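Local coordinates for uncharacterized protein (Bacillus thuringiensis serovar kurstaki, PDB 4XHN) that binds an ATP analogue beside magnesium and is probably an actin-like ATPase that forms filaments, like the ParM proteins that segregate plasmids, at residues A22-L27 with E34-P39; H74-S79 with S88-V93; K314-D319 with F376-L381. The protein carries 2 engineered substitutions. All coordinates share one frame; numbering follows the deposited sequence.

Contact 1. Residues A22-L27 with E34-P39; sequences AKISFL and ESFAIP. With ANP (phosphoaminophosphonic acid-adenylate ester), chain C.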
loop_
_atom_site.group_PDB
_atom_site.type_symbol
_atom_site.label_atom_id
_atom_site.label_comp_id
_atom_site.label_asym_id
_atom_site.label_seq_id
_atom_site.Cartn_x
_atom_site.Cartn_y
_atom_site.Cartn_z
ATOM N N ALA A 22 -1.095 -0.751 5.532
ATOM C CA ALA A 22 -1.852 -1.915 5.104
ATOM C C ALA A 22 -2.708 -1.491 3.922
ATOM O O ALA A 22 -3.643 -0.706 4.077
ATOM C CB ALA A 22 -2.712 -2.458 6.233
ATOM N N LYS A 23 -2.378 -1.987 2.736
ATOM C CA LYS A 23 -3.112 -1.598 1.538
ATOM C C LYS A 23 -4.174 -2.626 1.169
ATOM O O LYS A 23 -3.961 -3.833 1.288
ATOM C CB LYS A 23 -2.148 -1.377 0.368
ATOM C CG LYS A 23 -1.437 -0.030 0.425
ATOM C CD LYS A 23 -0.498 0.187 -0.748
ATOM C CE LYS A 23 0.836 -0.499 -0.520
ATOM N NZ LYS A 23 1.869 -0.025 -1.483
ATOM N N ILE A 24 -5.327 -2.128 0.732
ATOM C CA ILE A 24 -6.435 -2.977 0.321
ATOM C C ILE A 24 -7.013 -2.487 -1.000
ATOM O O ILE A 24 -7.206 -1.289 -1.203
ATOM C CB ILE A 24 -7.553 -3.016 1.399
ATOM C CG1 ILE A 24 -8.854 -3.606 0.843
ATOM C CG2 ILE A 24 -7.831 -1.624 1.924
ATOM C CD1 ILE A 24 -8.757 -5.050 0.408
ATOM N N SER A 25 -7.255 -3.423 -1.909
ATOM C CA SER A 25 -8.045 -3.159 -3.100
ATOM C C SER A 25 -9.209 -4.134 -3.116
ATOM O O SER A 25 -9.006 -5.344 -3.061
ATOM C CB SER A 25 -7.204 -3.298 -4.368
ATOM O OG SER A 25 -6.196 -2.305 -4.418
ATOM N N PHE A 26 -10.426 -3.608 -3.177
ATOM C CA PHE A 26 -11.611 -4.451 -3.136
ATOM C C PHE A 26 -12.637 -4.023 -4.173
ATOM O O PHE A 26 -12.553 -2.931 -4.733
ATOM C CB PHE A 26 -12.243 -4.422 -1.740
ATOM C CG PHE A 26 -12.864 -3.099 -1.383
ATOM C CD1 PHE A 26 -14.237 -2.921 -1.451
ATOM C CD2 PHE A 26 -12.075 -2.033 -0.984
ATOM C CE1 PHE A 26 -14.811 -1.704 -1.128
ATOM C CE2 PHE A 26 -12.643 -0.814 -0.660
ATOM C CZ PHE A 26 -14.012 -0.651 -0.730
ATOM N N LEU A 27 -13.610 -4.892 -4.419
ATOM C CA LEU A 27 -14.723 -4.566 -5.297
ATOM C C LEU A 27 -15.826 -3.863 -4.522
ATOM O O LEU A 27 -16.247 -4.335 -3.465
ATOM C CB LEU A 27 -15.276 -5.828 -5.959
ATOM C CG LEU A 27 -14.438 -6.398 -7.099
ATOM C CD1 LEU A 27 -15.075 -7.661 -7.654
ATOM C CD2 LEU A 27 -14.289 -5.346 -8.179
ATOM N N GLU A 34 -11.807 -0.370 -5.636
ATOM C CA GLU A 34 -11.672 0.740 -4.709
ATOM C C GLU A 34 -10.498 0.434 -3.786
ATOM O O GLU A 34 -10.366 -0.689 -3.300
ATOM C CB GLU A 34 -12.968 0.941 -3.923
ATOM C CG GLU A 34 -13.044 2.224 -3.116
ATOM C CD GLU A 34 -14.475 2.602 -2.778
ATOM O OE1 GLU A 34 -15.393 2.179 -3.515
ATOM O OE2 GLU A 34 -14.683 3.320 -1.776
ATOM N N SER A 35 -9.638 1.419 -3.560
ATOM C CA SER A 35 -8.422 1.179 -2.795
ATOM C C SER A 35 -8.174 2.236 -1.724
ATOM O O SER A 35 -8.431 3.420 -1.934
ATOM C CB SER A 35 -7.212 1.112 -3.732
ATOM O OG SER A 35 -7.272 -0.032 -4.567
ATOM N N PHE A 36 -7.674 1.791 -0.576
ATOM C CA PHE A 36 -7.210 2.702 0.462
ATOM C C PHE A 36 -6.155 2.023 1.330
ATOM O O PHE A 36 -5.943 0.815 1.232
ATOM C CB PHE A 36 -8.377 3.207 1.319
ATOM C CG PHE A 36 -9.177 2.118 1.980
ATOM C CD1 PHE A 36 -10.287 1.575 1.349
ATOM C CD2 PHE A 36 -8.840 1.659 3.245
ATOM C CE1 PHE A 36 -11.033 0.582 1.959
ATOM C CE2 PHE A 36 -9.584 0.668 3.860
ATOM C CZ PHE A 36 -10.680 0.128 3.216
ATOM N N ALA A 37 -5.486 2.806 2.167
ATOM C CA ALA A 37 -4.410 2.281 2.997
ATOM C C ALA A 37 -4.527 2.755 4.437
ATOM O O ALA A 37 -4.669 3.948 4.703
ATOM C CB ALA A 37 -3.063 2.677 2.422
ATOM N N ILE A 38 -4.476 1.807 5.365
ATOM C CA ILE A 38 -4.445 2.130 6.783
ATOM C C ILE A 38 -3.020 2.017 7.303
ATOM O O ILE A 38 -2.418 0.943 7.238
ATOM C CB ILE A 38 -5.361 1.206 7.605
ATOM C CG1 ILE A 38 -6.825 1.434 7.226
ATOM C CG2 ILE A 38 -5.155 1.441 9.093
ATOM C CD1 ILE A 38 -7.802 0.696 8.113
ATOM N N PRO A 39 -2.469 3.133 7.804
ATOM C CA PRO A 39 -1.130 3.155 8.400
ATOM C C PRO A 39 -0.968 2.064 9.451
ATOM O O PRO A 39 -1.878 1.846 10.251
ATOM C CB PRO A 39 -1.052 4.546 9.032
ATOM C CG PRO A 39 -1.959 5.376 8.194
ATOM C CD PRO A 39 -3.090 4.469 7.794
HETATM P PG ANP C . 6.265 -0.329 1.506
HETATM O O1G ANP C . 7.727 -0.095 1.721
HETATM O O2G ANP C . 6.019 -0.805 0.021
HETATM O O3G ANP C . 5.766 -1.451 2.504
HETATM P PB ANP C . 4.140 1.315 0.742
HETATM O O1B ANP C . 2.832 1.501 1.561
HETATM O O2B ANP C . 3.999 0.114 -0.137
HETATM N N3B ANP C . 5.416 1.103 1.812
HETATM P PA ANP C . 3.730 2.856 -1.525
HETATM O O1A ANP C . 2.252 2.789 -1.445
HETATM O O2A ANP C . 4.342 1.880 -2.535
HETATM O O3A ANP C . 4.427 2.583 -0.120
HETATM O "O5'" ANP C . 4.142 4.350 -1.845
HETATM C "C5'" ANP C . 5.523 4.666 -2.123
HETATM C "C4'" ANP C . 5.727 6.161 -2.088
HETATM O "O4'" ANP C . 5.073 6.778 -3.222
HETATM C "C3'" ANP C . 5.189 6.872 -0.843
HETATM O "O3'" ANP C . 6.114 7.868 -0.426
HETATM C "C2'" ANP C . 3.893 7.506 -1.352
HETATM O "O2'" ANP C . 3.499 8.647 -0.599
HETATM C "C1'" ANP C . 4.319 7.880 -2.765
HETATM N N9 ANP C . 3.222 8.134 -3.691
HETATM C C8 ANP C . 2.063 7.421 -3.839
HETATM N N7 ANP C . 1.249 7.896 -4.754
HETATM C C5 ANP C . 1.928 9.006 -5.238
HETATM C C6 ANP C . 1.601 9.956 -6.232
HETATM N N6 ANP C . 0.471 9.934 -6.941
HETATM N N1 ANP C . 2.500 10.937 -6.477
HETATM C C2 ANP C . 3.634 10.964 -5.772
HETATM N N3 ANP C . 4.045 10.129 -4.813
HETATM C C4 ANP C . 3.140 9.167 -4.596
#

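Contact 2. Residues H74-S79 with S88-V93; sequences HVRIIS and SRAWYV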
loop_
_atom_site.group_PDB
_atom_site.type_symbol
_atom_site.label_atom_id
_atom_site.label_comp_id
_atom_site.label_asym_id
_atom_site.label_seq_id
_atom_site.Cartn_x
_atom_site.Cartn_y
_atom_site.Cartn_z
ATOM N N HIS A 74 -11.695 4.237 15.730
ATOM C CA HIS A 74 -11.756 3.771 17.106
ATOM C C HIS A 74 -12.638 2.530 17.122
ATOM O O HIS A 74 -13.863 2.636 17.078
ATOM C CB HIS A 74 -12.314 4.867 18.018
ATOM C CG HIS A 74 -12.283 4.529 19.477
ATOM N ND1 HIS A 74 -12.951 5.276 20.423
ATOM C CD2 HIS A 74 -11.662 3.534 20.152
ATOM C CE1 HIS A 74 -12.746 4.754 21.619
ATOM N NE2 HIS A 74 -11.968 3.696 21.483
ATOM N N VAL A 75 -12.022 1.353 17.160
ATOM C CA VAL A 75 -12.775 0.119 16.968
ATOM C C VAL A 75 -12.624 -0.891 18.101
ATOM O O VAL A 75 -11.569 -0.987 18.729
ATOM C CB VAL A 75 -12.372 -0.576 15.647
ATOM C CG1 VAL A 75 -12.708 0.306 14.454
ATOM C CG2 VAL A 75 -10.892 -0.924 15.655
ATOM N N ARG A 76 -13.693 -1.639 18.363
ATOM C CA ARG A 76 -13.603 -2.809 19.225
ATOM C C ARG A 76 -13.439 -4.039 18.348
ATOM O O ARG A 76 -14.249 -4.282 17.451
ATOM C CB ARG A 76 -14.836 -2.957 20.117
ATOM C CG ARG A 76 -14.736 -4.131 21.085
ATOM C CD ARG A 76 -15.972 -4.259 21.960
ATOM N NE ARG A 76 -16.410 -2.968 22.481
ATOM C CZ ARG A 76 -15.829 -2.328 23.490
ATOM N NH1 ARG A 76 -14.769 -2.852 24.094
ATOM N NH2 ARG A 76 -16.303 -1.158 23.891
ATOM N N ILE A 77 -12.386 -4.806 18.597
ATOM C CA ILE A 77 -12.103 -5.969 17.770
ATOM C C ILE A 77 -12.145 -7.257 18.582
ATOM O O ILE A 77 -11.359 -7.453 19.510
ATOM C CB ILE A 77 -10.735 -5.843 17.079
ATOM C CG1 ILE A 77 -10.680 -4.556 16.256
ATOM C CG2 ILE A 77 -10.469 -7.054 16.204
ATOM C CD1 ILE A 77 -9.358 -4.329 15.567
ATOM N N ILE A 78 -13.083 -8.127 18.225
ATOM C CA ILE A 78 -13.208 -9.435 18.852
ATOM C C ILE A 78 -12.751 -10.514 17.880
ATOM O O ILE A 78 -13.393 -10.757 16.858
ATOM C CB ILE A 78 -14.651 -9.714 19.298
ATOM C CG1 ILE A 78 -15.088 -8.685 20.342
ATOM C CG2 ILE A 78 -14.777 -11.128 19.848
ATOM C CD1 ILE A 78 -16.587 -8.539 20.471
ATOM N N SER A 79 -11.631 -11.150 18.203
ATOM C CA SER A 79 -11.041 -12.159 17.334
ATOM C C SER A 79 -10.146 -13.097 18.130
ATOM O O SER A 79 -9.492 -12.679 19.088
ATOM C CB SER A 79 -10.244 -11.497 16.210
ATOM O OG SER A 79 -9.572 -12.465 15.421
ATOM N N SER A 88 -10.185 -8.951 23.295
ATOM C CA SER A 88 -11.402 -8.277 22.859
ATOM C C SER A 88 -11.535 -6.927 23.553
ATOM O O SER A 88 -12.409 -6.729 24.400
ATOM C CB SER A 88 -12.636 -9.142 23.128
ATOM O OG SER A 88 -12.714 -9.518 24.491
ATOM N N ARG A 89 -10.650 -6.007 23.187
ATOM C CA ARG A 89 -10.660 -4.651 23.720
ATOM C C ARG A 89 -10.761 -3.643 22.578
ATOM O O ARG A 89 -11.073 -4.013 21.447
ATOM C CB ARG A 89 -9.405 -4.397 24.554
ATOM C CG ARG A 89 -8.124 -4.829 23.863
ATOM C CD ARG A 89 -6.942 -4.035 24.372
ATOM N NE ARG A 89 -7.251 -2.612 24.400
ATOM C CZ ARG A 89 -7.020 -1.819 25.440
ATOM N NH1 ARG A 89 -6.461 -2.310 26.538
ATOM N NH2 ARG A 89 -7.342 -0.534 25.377
ATOM N N ALA A 90 -10.489 -2.374 22.869
ATOM C CA ALA A 90 -10.647 -1.317 21.871
ATOM C C ALA A 90 -9.314 -0.707 21.440
ATOM O O ALA A 90 -8.354 -0.678 22.211
ATOM C CB ALA A 90 -11.569 -0.232 22.402
ATOM N N TRP A 91 -9.268 -0.213 20.206
ATOM C CA TRP A 91 -8.045 0.352 19.645
ATOM C C TRP A 91 -8.279 1.593 18.797
ATOM O O TRP A 91 -9.292 1.709 18.107
ATOM C CB TRP A 91 -7.324 -0.675 18.770
ATOM C CG TRP A 91 -7.198 -2.024 19.363
ATOM C CD1 TRP A 91 -8.097 -3.045 19.276
ATOM C CD2 TRP A 91 -6.095 -2.520 20.125
ATOM N NE1 TRP A 91 -7.626 -4.147 19.945
ATOM C CE2 TRP A 91 -6.398 -3.851 20.476
ATOM C CE3 TRP A 91 -4.882 -1.969 20.549
ATOM C CZ2 TRP A 91 -5.532 -4.639 21.228
ATOM C CZ3 TRP A 91 -4.025 -2.751 21.297
ATOM C CH2 TRP A 91 -4.353 -4.071 21.630
ATOM N N TYR A 92 -7.320 2.510 18.841
ATOM C CA TYR A 92 -7.189 3.513 17.799
ATOM C C TYR A 92 -6.354 2.886 16.688
ATOM O O TYR A 92 -5.295 2.315 16.951
ATOM C CB TYR A 92 -6.536 4.792 18.321
ATOM C CG TYR A 92 -7.316 5.493 19.410
ATOM C CD1 TYR A 92 -8.635 5.878 19.209
ATOM C CD2 TYR A 92 -6.728 5.787 20.634
ATOM C CE1 TYR A 92 -9.351 6.527 20.199
ATOM C CE2 TYR A 92 -7.436 6.435 21.630
ATOM C CZ TYR A 92 -8.746 6.803 21.407
ATOM O OH TYR A 92 -9.455 7.449 22.395
ATOM N N VAL A 93 -6.837 2.970 15.453
ATOM C CA VAL A 93 -6.166 2.316 14.335
ATOM C C VAL A 93 -5.820 3.306 13.227
ATOM O O VAL A 93 -6.645 4.132 12.842
ATOM C CB VAL A 93 -7.033 1.184 13.740
ATOM C CG1 VAL A 93 -6.223 0.345 12.762
ATOM C CG2 VAL A 93 -7.596 0.312 14.846
#

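Contact 3. Residues K314-D319 with F376-L381; sequences KMIEDD and FGYAGL. With ANP (phosphoaminophosphonic acid-adenylate ester), chain C.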
loop_
_atom_site.group_PDB
_atom_site.type_symbol
_atom_site.label_atom_id
_atom_site.label_comp_id
_atom_site.label_asym_id
_atom_site.label_seq_id
_atom_site.Cartn_x
_atom_site.Cartn_y
_atom_site.Cartn_z
ATOM N N LYS A 314 -0.367 16.230 -13.209
ATOM C CA LYS A 314 -0.392 17.051 -14.418
ATOM C C LYS A 314 0.739 16.653 -15.354
ATOM O O LYS A 314 0.651 16.841 -16.565
ATOM C CB LYS A 314 -0.278 18.539 -14.090
ATOM C CG LYS A 314 -1.170 19.036 -12.973
ATOM C CD LYS A 314 -0.864 20.500 -12.693
ATOM C CE LYS A 314 -1.664 21.036 -11.524
ATOM N NZ LYS A 314 -1.388 22.483 -11.317
ATOM N N MET A 315 1.810 16.117 -14.777
ATOM C CA MET A 315 2.926 15.604 -15.558
ATOM C C MET A 315 2.488 14.373 -16.336
ATOM O O MET A 315 2.809 14.219 -17.514
ATOM C CB MET A 315 4.113 15.259 -14.658
ATOM C CG MET A 315 4.679 16.432 -13.882
ATOM S SD MET A 315 6.228 16.003 -13.068
ATOM C CE MET A 315 7.316 15.844 -14.480
ATOM N N ILE A 316 1.749 13.501 -15.657
ATOM C CA ILE A 316 1.246 12.270 -16.257
ATOM C C ILE A 316 0.410 12.547 -17.503
ATOM O O ILE A 316 0.605 11.915 -18.542
ATOM C CB ILE A 316 0.400 11.462 -15.250
ATOM C CG1 ILE A 316 1.296 10.840 -14.178
ATOM C CG2 ILE A 316 -0.385 10.373 -15.956
ATOM C CD1 ILE A 316 0.537 10.058 -13.126
ATOM N N GLU A 317 -0.506 13.505 -17.405
ATOM C CA GLU A 317 -1.435 13.775 -18.497
ATOM C C GLU A 317 -0.905 14.811 -19.492
ATOM O O GLU A 317 -1.595 15.169 -20.445
ATOM C CB GLU A 317 -2.785 14.235 -17.942
ATOM C CG GLU A 317 -3.972 13.490 -18.532
ATOM C CD GLU A 317 -4.081 12.068 -18.014
ATOM O OE1 GLU A 317 -4.440 11.889 -16.831
ATOM O OE2 GLU A 317 -3.802 11.128 -18.787
ATOM N N ASP A 318 0.317 15.284 -19.269
ATOM C CA ASP A 318 0.964 16.205 -20.200
ATOM C C ASP A 318 2.476 16.168 -20.019
ATOM O O ASP A 318 3.004 16.655 -19.019
ATOM C CB ASP A 318 0.442 17.632 -20.011
ATOM C CG ASP A 318 1.120 18.630 -20.934
ATOM O OD1 ASP A 318 1.611 18.220 -22.008
ATOM O OD2 ASP A 318 1.160 19.829 -20.588
ATOM N N ASP A 319 3.169 15.597 -21.000
ATOM C CA ASP A 319 4.610 15.392 -20.904
ATOM C C ASP A 319 5.399 16.694 -21.033
ATOM O O ASP A 319 6.606 16.720 -20.794
ATOM C CB ASP A 319 5.073 14.399 -21.972
ATOM C CG ASP A 319 4.277 13.109 -21.949
ATOM O OD1 ASP A 319 3.666 12.804 -20.903
ATOM O OD2 ASP A 319 4.261 12.402 -22.977
ATOM N N PHE A 376 6.287 9.080 -7.144
ATOM C CA PHE A 376 7.137 10.057 -6.470
ATOM C C PHE A 376 8.325 10.441 -7.344
ATOM O O PHE A 376 8.687 11.613 -7.434
ATOM C CB PHE A 376 7.632 9.516 -5.126
ATOM C CG PHE A 376 8.645 10.402 -4.450
ATOM C CD1 PHE A 376 8.253 11.565 -3.808
ATOM C CD2 PHE A 376 9.991 10.067 -4.454
ATOM C CE1 PHE A 376 9.187 12.380 -3.186
ATOM C CE2 PHE A 376 10.928 10.877 -3.834
ATOM C CZ PHE A 376 10.526 12.034 -3.200
ATOM N N GLY A 377 8.921 9.448 -7.995
ATOM C CA GLY A 377 10.068 9.685 -8.849
ATOM C C GLY A 377 9.708 9.741 -10.320
ATOM O O GLY A 377 10.577 9.577 -11.176
ATOM N N TYR A 378 8.431 9.985 -10.611
ATOM C CA TYR A 378 7.924 9.978 -11.984
ATOM C C TYR A 378 8.708 10.881 -12.923
ATOM O O TYR A 378 8.922 10.530 -14.083
ATOM C CB TYR A 378 6.450 10.387 -12.015
ATOM C CG TYR A 378 5.854 10.379 -13.407
ATOM C CD1 TYR A 378 5.674 11.562 -14.118
ATOM C CD2 TYR A 378 5.485 9.186 -14.018
ATOM C CE1 TYR A 378 5.135 11.554 -15.393
ATOM C CE2 TYR A 378 4.947 9.170 -15.292
ATOM C CZ TYR A 378 4.774 10.355 -15.974
ATOM O OH TYR A 378 4.238 10.339 -17.241
ATOM N N ALA A 379 9.134 12.036 -12.421
ATOM C CA ALA A 379 9.870 13.006 -13.227
ATOM C C ALA A 379 11.086 12.366 -13.890
ATOM O O ALA A 379 11.472 12.743 -14.995
ATOM C CB ALA A 379 10.293 14.190 -12.374
ATOM N N GLY A 380 11.676 11.384 -13.213
ATOM C CA GLY A 380 12.824 10.678 -13.748
ATOM C C GLY A 380 12.509 9.276 -14.240
ATOM O O GLY A 380 13.095 8.812 -15.218
ATOM N N LEU A 381 11.580 8.602 -13.569
ATOM C CA LEU A 381 11.288 7.199 -13.868
ATOM C C LEU A 381 10.422 7.003 -15.113
ATOM O O LEU A 381 10.285 5.883 -15.602
ATOM C CB LEU A 381 10.614 6.529 -12.669
ATOM C CG LEU A 381 11.512 6.260 -11.460
ATOM C CD1 LEU A 381 10.745 5.519 -10.378
ATOM C CD2 LEU A 381 12.747 5.478 -11.879
HETATM P PG ANP C . 6.265 -0.329 1.506
HETATM O O1G ANP C . 7.727 -0.095 1.721
HETATM O O2G ANP C . 6.019 -0.805 0.021
HETATM O O3G ANP C . 5.766 -1.451 2.504
HETATM P PB ANP C . 4.140 1.315 0.742
HETATM O O1B ANP C . 2.832 1.501 1.561
HETATM O O2B ANP C . 3.999 0.114 -0.137
HETATM N N3B ANP C . 5.416 1.103 1.812
HETATM P PA ANP C . 3.730 2.856 -1.525
HETATM O O1A ANP C . 2.252 2.789 -1.445
HETATM O O2A ANP C . 4.342 1.880 -2.535
HETATM O O3A ANP C . 4.427 2.583 -0.120
HETATM O "O5'" ANP C . 4.142 4.350 -1.845
HETATM C "C5'" ANP C . 5.523 4.666 -2.123
HETATM C "C4'" ANP C . 5.727 6.161 -2.088
HETATM O "O4'" ANP C . 5.073 6.778 -3.222
HETATM C "C3'" ANP C . 5.189 6.872 -0.843
HETATM O "O3'" ANP C . 6.114 7.868 -0.426
HETATM C "C2'" ANP C . 3.893 7.506 -1.352
HETATM O "O2'" ANP C . 3.499 8.647 -0.599
HETATM C "C1'" ANP C . 4.319 7.880 -2.765
HETATM N N9 ANP C . 3.222 8.134 -3.691
HETATM C C8 ANP C . 2.063 7.421 -3.839
HETATM N N7 ANP C . 1.249 7.896 -4.754
HETATM C C5 ANP C . 1.928 9.006 -5.238
HETATM C C6 ANP C . 1.601 9.956 -6.232
HETATM N N6 ANP C . 0.471 9.934 -6.941
HETATM N N1 ANP C . 2.500 10.937 -6.477
HETATM C C2 ANP C . 3.634 10.964 -5.772
HETATM N N3 ANP C . 4.045 10.129 -4.813
HETATM C C4 ANP C . 3.140 9.167 -4.596
#

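Contact 1. Residues A22-L27 with E34-P39
Ile-24 and Phe-36 face each other in an antiparallel hydrogen-bonded pair. Methyl CG2 of Ile-24 sits over the centre of the Phe-36 ring, 3.5 Å from the centroid, and makes a CH-pi contact. With its CG anti to the backbone N (chi1 -169°), Glu-34 runs alongside Phe-26. Its CB lies over one face of the Phe-26 ring, 4.0 Å from the centroid. The two phenylalanines meet rim to rim, CE2 of Phe-26 lying 3.4 Å from CE1 of Phe-36. Ser-25 and Ser-35 project from the other side of the sheet. Their OG atoms share a hydrogen bond of 2.5 Å, and Ser-25 OG also bonds Ser-404. Lys-23 CG rests 3.7 Å from Ala-37 CB on that same side.

From there Lys-23 leads to the nucleotide. Its NZ bonds ANP O1A at 2.8 Å and ANP O2B at 2.5 Å, so it bridges the alpha and beta phosphates. Ala-400 O is a further partner of this amine. The positive charge probably offsets part of the phosphate charge.

The backbones hold the register with paired N-H to O bonds at Ala-22/Ile-38, Ile-24/Phe-36 and Phe-26/Glu-34. In an actin-like fold, strand 21-27 probably forms the first phosphate-binding hairpin with strand 13-17; this contact joins it to the next strand, 33-45. The carboxylate of Glu-34 is held from two quarters, by a salt bridge from OE2 to Arg-140 and a bond from OE1 to Asn-28. Helix 124-140 covers the side with Phe-26, Phe-36 and Ile-38. Strand 13-17 pairs with 22-27 on its other flank.

Contact 2. Residues H74-S79 with S88-V93
His-74 holds its CG anti to the backbone N (chi1 -174°), while Tyr-92 turns its CG anti to the carbonyl carbon (chi1 -62°). These torsions bring the two rings together on the face of the sheet that also carries Ala-90. Tyr-92 CE1 sits over the centre of the imidazole, 3.6 Å from His-74 CG. The ring planes are 44° apart, so the pair is oblique.

Trp-91 O lies at the imidazole edge, in its plane, and accepts the Val-75 N-H at 2.9 Å. Trp-91 N returns a bond to Val-75 O at 2.8 Å. Farther along the hairpin, Ile-77 N bonds Arg-89 O at 3.2 Å. On the side of the sheet with Val-75 and Trp-91, Val-75 CG2 meets Val-93 CG2 at 3.6 Å, and Ile-77 CD1 touches Trp-91 CD1. Helix 124-140 packs on Ile-77, Trp-91 and Val-93. Arg-89 folds back so that NE bonds Ala-90 O at 3.1 Å, with its CD over one face of the Trp-91 ring.

The beta hairpin thus has an apolar side against the helix and a more polar aromatic side. The backbone carbonyl of Pro-46 bonds His-74 NE2, which suggests that NE2 carries a proton.

Contact 3. Residues K314-D319 with F376-L381
Tyr-378 offers one face of its ring to Ile-316, whose CG1 lies above it, offset toward the rim. The contact is a CH-pi interaction, with CG1 4.1 Å from the ring centroid and 15° off the normal. It joins the C-terminal end of helix 300-316 to the short helix 378-381. Both belong to the half of an apparently actin-like fold that holds the adenosine end of the nucleotide.

The ring reaches across because Tyr-378 has its CG anti to the backbone N (chi1 -179°). Ile-316 CG1 comes closest to the phenol end, 3.9 Å from Tyr-378 CZ. Met-315 CB lies beyond the CD1-CE1 side of the ring, on the same side of its plane as Ile-316 CG1. It is 3.9 Å from Tyr-378 CE1, and the approach is oblique. The rest of Met-315 runs on past the tyrosine and bends at its last torsion (chi3 70°). That bend brings CE to Ala-379 CB at 4.0 Å. Met-315 thus touches both Tyr-378 and Ala-379, while Ile-316 packs on Tyr-378.

All these touches are apolar. The hydroxyl of Tyr-378 has a weak hydrogen bond to Lys-385 NZ. Loop residues complete the packing: Ile-396 lies on Tyr-378, Gln-397 on Ile-316 and Arg-382 on Met-315.

Just before the tyrosine, Gly-377 ends helix 373-376 and serves as the N-cap position of the next helix. The carbonyl of Gly-377 takes the N-H groups of both Gly-380 and Leu-381. Phe-376 precedes this turn and faces helix 264-279, and its ring meets Tyr-347 edge-to-face. Phe-376 also comes beside the adenine, with its backbone N 3.4 Å from ANP N3 and its CB 3.7 Å from the same atom.

Contacts 1 and 3 approach the nucleotide from different ends. Contact 1 supplies Lys-23 to the phosphates, and the nearest atom of that side chain is about 3 Å from the bound magnesium ion. Contact 3 reaches the adenine through Phe-376. Their centres are about 24 Å apart and their nearest atoms about 12 Å. ANP spans the gap, since both reach it. Gly-240, Thr-241, Thr-264 and Gly-372 also hydrogen-bond the nucleotide. Contact 2 shares a sheet with contact 1, since strands 33-45 and 90-93 are neighbours. The two touch where Ile-38 CG2 packs 4.0 Å from Val-93 CG1. Contacts 2 and 3 lie on opposite sides of the chain's centre, with centres about 40 Å apart.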